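Local coordinates for Bd3459 (Bdellovibrio bacteriovorus, PDB 5CEC), which is a predatory endopeptidase of the penicillin-binding-protein type, related to D-Ala-D-Ala carboxypeptidases, and is bound by an ankyrin-repeat immunity protein, at residues Met38-Asn50 with Ile56-Leu68. The protein carries 1 engineered substitution. Numbering follows the deposited sequence. Where two conformers were deposited one is given.
Sequences MVYLNSMCHMAAN and IQGDDNKDDKFPL. Engineered in segment 38-50: Met-38 (natural residue Lys).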
loop_
_atom_site.group_PDB
_atom_site.type_symbol
_atom_site.label_atom_id
_atom_site.label_comp_id
_atom_site.label_asym_id
_atom_site.label_seq_id
_atom_site.Cartn_x
_atom_site.Cartn_y
_atom_site.Cartn_z
ATOM N N MET A 38 -4.862 -6.278 22.022
ATOM C CA MET A 38 -3.605 -6.102 22.788
ATOM C C MET A 38 -2.488 -6.241 21.815
ATOM O O MET A 38 -2.559 -7.086 20.927
ATOM C CB MET A 38 -3.432 -7.179 23.868
ATOM C CG MET A 38 -2.123 -7.026 24.643
ATOM S SD MET A 38 -1.905 -8.144 26.006
ATOM C CE MET A 38 -2.738 -7.270 27.348
ATOM N N VAL A 39 -1.471 -5.433 21.992
ATOM C CA VAL A 39 -0.350 -5.466 21.080
ATOM C C VAL A 39 0.848 -6.106 21.759
ATOM O O VAL A 39 1.201 -5.714 22.867
ATOM C CB VAL A 39 -0.015 -4.047 20.606
ATOM C CG1 VAL A 39 1.248 -4.006 19.769
ATOM C CG2 VAL A 39 -1.235 -3.487 19.872
ATOM N N TYR A 40 1.440 -7.102 21.093
ATOM C CA TYR A 40 2.753 -7.620 21.490
ATOM C C TYR A 40 3.420 -8.239 20.300
ATOM O O TYR A 40 2.779 -8.508 19.296
ATOM C CB TYR A 40 2.709 -8.617 22.649
ATOM C CG TYR A 40 1.672 -9.666 22.524
ATOM C CD1 TYR A 40 1.853 -10.813 21.698
ATOM C CD2 TYR A 40 0.497 -9.546 23.228
ATOM C CE1 TYR A 40 0.836 -11.784 21.616
ATOM C CE2 TYR A 40 -0.482 -10.493 23.131
ATOM C CZ TYR A 40 -0.327 -11.593 22.332
ATOM O OH TYR A 40 -1.357 -12.497 22.259
ATOM N N LEU A 41 4.726 -8.437 20.416
ATOM C CA LEU A 41 5.521 -9.033 19.366
ATOM C C LEU A 41 5.233 -10.522 19.228
ATOM O O LEU A 41 5.208 -11.246 20.205
ATOM C CB LEU A 41 6.993 -8.816 19.662
ATOM C CG LEU A 41 7.970 -9.302 18.596
ATOM C CD1 LEU A 41 7.835 -8.572 17.257
ATOM C CD2 LEU A 41 9.382 -9.169 19.142
ATOM N N ASN A 42 5.018 -10.975 17.993
ATOM C CA ASN A 42 5.052 -12.409 17.685
ATOM C C ASN A 42 6.498 -12.812 17.433
ATOM O O ASN A 42 7.030 -13.664 18.126
ATOM C CB ASN A 42 4.178 -12.738 16.476
ATOM C CG ASN A 42 2.708 -12.780 16.803
ATOM O OD1 ASN A 42 2.337 -13.067 17.940
ATOM N ND2 ASN A 42 1.852 -12.473 15.803
ATOM N N SER A 43 7.140 -12.189 16.448
ATOM C CA SER A 43 8.559 -12.428 16.189
ATOM C C SER A 43 9.194 -11.324 15.381
ATOM O O SER A 43 8.552 -10.751 14.520
ATOM C CB SER A 43 8.758 -13.765 15.453
ATOM O OG SER A 43 10.114 -14.114 15.317
ATOM N N MET A 44 10.486 -11.084 15.639
ATOM C CA MET A 44 11.328 -10.243 14.795
ATOM C C MET A 44 12.607 -10.965 14.505
ATOM O O MET A 44 13.217 -11.593 15.381
ATOM C CB MET A 44 11.638 -8.892 15.465
ATOM C CG MET A 44 12.529 -7.987 14.640
ATOM S SD MET A 44 12.674 -6.342 15.351
ATOM C CE MET A 44 13.672 -5.531 14.109
ATOM N N CYS A 45 13.047 -10.820 13.275
ATOM C CA CYS A 45 14.297 -11.440 12.857
ATOM C C CYS A 45 15.009 -10.506 11.853
ATOM O O CYS A 45 14.406 -9.599 11.280
ATOM C CB CYS A 45 14.071 -12.914 12.321
ATOM S SG CYS A 45 12.864 -12.964 10.970
ATOM N N HIS A 46 16.296 -10.738 11.651
ATOM C CA HIS A 46 17.084 -9.958 10.724
ATOM C C HIS A 46 18.309 -10.737 10.237
ATOM O O HIS A 46 18.719 -11.701 10.868
ATOM C CB HIS A 46 17.514 -8.635 11.357
ATOM C CG HIS A 46 18.523 -8.759 12.444
ATOM N ND1 HIS A 46 18.190 -9.003 13.750
ATOM C CD2 HIS A 46 19.876 -8.693 12.402
ATOM C CE1 HIS A 46 19.287 -9.033 14.481
ATOM N NE2 HIS A 46 20.328 -8.865 13.685
ATOM N N MET A 47 18.923 -10.296 9.136
ATOM C CA MET A 47 20.154 -10.926 8.664
ATOM C C MET A 47 20.864 -9.918 7.777
ATOM O O MET A 47 20.232 -9.352 6.882
ATOM C CB MET A 47 19.866 -12.195 7.852
ATOM C CG MET A 47 21.122 -12.962 7.476
ATOM S SD MET A 47 20.763 -14.388 6.461
ATOM C CE MET A 47 20.570 -13.469 4.921
ATOM N N ALA A 48 22.179 -9.733 7.968
ATOM C CA ALA A 48 22.941 -8.876 7.045
ATOM C C ALA A 48 22.917 -9.524 5.657
ATOM O O ALA A 48 23.074 -10.747 5.531
ATOM C CB ALA A 48 24.370 -8.707 7.522
ATOM N N ALA A 49 22.748 -8.720 4.612
ATOM C CA ALA A 49 22.649 -9.241 3.234
ATOM C C ALA A 49 23.891 -9.983 2.773
ATOM O O ALA A 49 23.822 -10.955 1.988
ATOM C CB ALA A 49 22.334 -8.102 2.273
ATOM N N ASN A 50 25.030 -9.509 3.255
ATOM C CA ASN A 50 26.316 -10.083 2.925
ATOM C C ASN A 50 26.776 -11.205 3.885
ATOM O O ASN A 50 27.938 -11.613 3.853
ATOM C CB ASN A 50 27.365 -8.959 2.886
ATOM C CG ASN A 50 27.604 -8.320 4.251
ATOM O OD1 ASN A 50 27.273 -8.892 5.307
ATOM N ND2 ASN A 50 28.149 -7.113 4.244
ATOM N N ILE A 56 20.181 -16.666 10.270
ATOM C CA ILE A 56 19.165 -15.658 10.596
ATOM C C ILE A 56 19.163 -15.381 12.099
ATOM O O ILE A 56 19.140 -16.320 12.907
ATOM C CB ILE A 56 17.790 -16.111 10.116
ATOM C CG1 ILE A 56 17.817 -16.279 8.592
ATOM C CG2 ILE A 56 16.698 -15.134 10.547
ATOM C CD1 ILE A 56 16.634 -17.046 8.028
ATOM N N GLN A 57 19.192 -14.098 12.470
ATOM C CA GLN A 57 19.208 -13.662 13.862
ATOM C C GLN A 57 17.780 -13.305 14.263
ATOM O O GLN A 57 17.068 -12.673 13.505
ATOM C CB GLN A 57 20.073 -12.399 14.007
ATOM C CG GLN A 57 21.487 -12.531 13.459
ATOM C CD GLN A 57 22.198 -13.713 14.044
ATOM O OE1 GLN A 57 22.172 -13.911 15.259
ATOM N NE2 GLN A 57 22.822 -14.524 13.187
ATOM N N GLY A 58 17.380 -13.657 15.474
ATOM C CA GLY A 58 16.097 -13.201 15.984
ATOM C C GLY A 58 15.702 -14.044 17.152
ATOM O O GLY A 58 16.482 -14.881 17.600
ATOM N N ASP A 59 14.478 -13.824 17.617
ATOM C CA ASP A 59 13.961 -14.509 18.796
ATOM C C ASP A 59 13.591 -15.993 18.577
ATOM O O ASP A 59 13.638 -16.494 17.470
ATOM C CB ASP A 59 12.777 -13.712 19.390
ATOM C CG ASP A 59 11.655 -13.511 18.404
ATOM O OD1 ASP A 59 11.125 -14.537 17.895
ATOM O OD2 ASP A 59 11.285 -12.321 18.142
ATOM N N ASP A 60 13.208 -16.683 19.664
ATOM C CA ASP A 60 12.842 -18.121 19.587
ATOM C C ASP A 60 11.582 -18.427 18.834
ATOM O O ASP A 60 11.347 -19.605 18.532
ATOM C CB ASP A 60 12.715 -18.757 20.964
ATOM C CG ASP A 60 14.021 -18.945 21.638
ATOM O OD1 ASP A 60 15.115 -18.741 21.046
ATOM O OD2 ASP A 60 13.922 -19.326 22.805
ATOM N N ASN A 61 10.795 -17.390 18.491
ATOM C CA ASN A 61 9.611 -17.614 17.705
ATOM C C ASN A 61 9.846 -17.386 16.250
ATOM O O ASN A 61 8.903 -17.433 15.497
ATOM C CB ASN A 61 8.466 -16.784 18.258
ATOM C CG ASN A 61 8.192 -17.148 19.675
ATOM O OD1 ASN A 61 8.670 -16.483 20.575
ATOM N ND2 ASN A 61 7.605 -18.324 19.878
ATOM N N LYS A 62 11.119 -17.240 15.829
ATOM C CA LYS A 62 11.404 -16.946 14.408
ATOM C C LYS A 62 11.058 -18.089 13.444
ATOM O O LYS A 62 10.988 -17.879 12.232
ATOM C CB LYS A 62 12.854 -16.472 14.212
ATOM C CG LYS A 62 13.938 -17.506 14.490
ATOM C CD LYS A 62 15.312 -16.832 14.418
ATOM C CE LYS A 62 16.423 -17.698 14.948
ATOM N NZ LYS A 62 16.306 -17.905 16.417
ATOM N N ASP A 63 10.897 -19.300 13.991
ATOM C CA ASP A 63 10.502 -20.471 13.199
ATOM C C ASP A 63 9.036 -20.913 13.424
ATOM O O ASP A 63 8.648 -22.051 13.062
ATOM C CB ASP A 63 11.480 -21.625 13.478
ATOM C CG ASP A 63 11.508 -22.032 14.957
ATOM O OD1 ASP A 63 11.211 -21.177 15.841
ATOM O OD2 ASP A 63 11.846 -23.206 15.239
ATOM N N ASP A 64 8.210 -20.012 13.980
ATOM C CA ASP A 64 6.777 -20.274 14.190
ATOM C C ASP A 64 5.946 -19.495 13.169
ATOM O O ASP A 64 6.276 -18.330 12.837
ATOM C CB ASP A 64 6.362 -19.820 15.585
ATOM C CG ASP A 64 7.028 -20.607 16.687
ATOM O OD1 ASP A 64 7.472 -21.724 16.419
ATOM O OD2 ASP A 64 7.095 -20.099 17.806
ATOM N N LYS A 65 4.870 -20.107 12.662
ATOM C CA LYS A 65 4.022 -19.410 11.679
ATOM C C LYS A 65 3.129 -18.367 12.350
ATOM O O LYS A 65 2.521 -18.654 13.383
ATOM C CB LYS A 65 3.118 -20.347 10.872
ATOM C CG LYS A 65 3.871 -21.283 9.932
ATOM C CD LYS A 65 2.906 -21.969 8.957
ATOM C CE LYS A 65 2.041 -23.021 9.606
ATOM N NZ LYS A 65 0.967 -23.541 8.712
ATOM N N PHE A 66 3.032 -17.178 11.731
ATOM C CA PHE A 66 2.107 -16.113 12.162
ATOM C C PHE A 66 1.424 -15.504 10.948
ATOM O O PHE A 66 1.947 -15.607 9.824
ATOM C CB PHE A 66 2.834 -15.015 12.926
ATOM C CG PHE A 66 3.464 -15.486 14.192
ATOM C CD1 PHE A 66 2.660 -15.829 15.277
ATOM C CD2 PHE A 66 4.841 -15.674 14.280
ATOM C CE1 PHE A 66 3.218 -16.266 16.445
ATOM C CE2 PHE A 66 5.398 -16.115 15.455
ATOM C CZ PHE A 66 4.594 -16.424 16.530
ATOM N N PRO A 67 0.276 -14.844 11.154
ATOM C CA PRO A 67 -0.356 -14.134 10.043
ATOM C C PRO A 67 0.543 -13.042 9.468
ATOM O O PRO A 67 1.160 -12.304 10.230
ATOM C CB PRO A 67 -1.602 -13.537 10.667
ATOM C CG PRO A 67 -1.880 -14.343 11.882
ATOM C CD PRO A 67 -0.528 -14.760 12.389
ATOM N N LEU A 68 0.624 -13.002 8.150
ATOM C CA LEU A 68 1.498 -12.057 7.461
ATOM C C LEU A 68 0.816 -10.773 7.039
ATOM O O LEU A 68 1.479 -9.751 6.812
ATOM C CB LEU A 68 2.051 -12.718 6.206
ATOM C CG LEU A 68 2.841 -14.018 6.381
ATOM C CD1 LEU A 68 3.351 -14.498 5.034
ATOM C CD2 LEU A 68 4.006 -13.779 7.335
HETATM O O HOH W 1 2.053 -11.480 13.014
HETATM O O HOH W 2 8.946 -13.106 20.313
#
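The carboxylate of Asp-59 grips strand 40-48 with both oxygens. OD1 accepts from Ser-43 OG at 2.8 Å and OD2 from Met-44 N at 2.9 Å, each donor arriving on the syn side but tilted nearly 30° from the carboxylate plane. Placing CG between its own backbone N and carbonyl carbon (chi1 58°) brings the carboxylate to the edge of strand 40-48. Asn-61 N donates to OD1 from its anti side, which makes an Asx turn, so three bonds fix the group where the hairpin partner leaves the sheet. The type I turn Asp-59 to Lys-62, which overlaps it, is tied further by Lys-62 NZ, which donates to the carbonyls of Gly-58 and Asp-59 from above their planes.

Regular antiparallel pairing is short. His-46 and Gln-57 form a hydrogen-bonded pair, N to O in both directions, with His-46 N 2.8 Å from Gln-57 O; next to it Cys-45 and Gly-58 are a non-hydrogen-bonded pair, their CA atoms 4.0 Å apart.

The Asn-42 amide lies almost parallel to the Phe-66 ring, 5° between planes, with CB 3.4 Å from the ring centroid in a CH-pi contact; a water joins Asn-42 ND2 to Pro-67 O. By contrast, Gln-57 places CB over the His-46 imidazole, offset toward its rim, with its amide steeply inclined to the ring.

Strands 40-48 and 57-58 form a beta hairpin with 57-58 outermost, within this chain, in the six-stranded antiparallel sheet, consistent with the central sheet of the beta-lactamase clan. Strand 376-385 lies on the other side of strand 40-48, where Asn-42 and Ser-43 form a classic bulge opposite Leu-383. Cys-45 is disulfide-bonded to Cys-307 of helix 307-322, while strand 65-67 turns away to pair with strand 304-306.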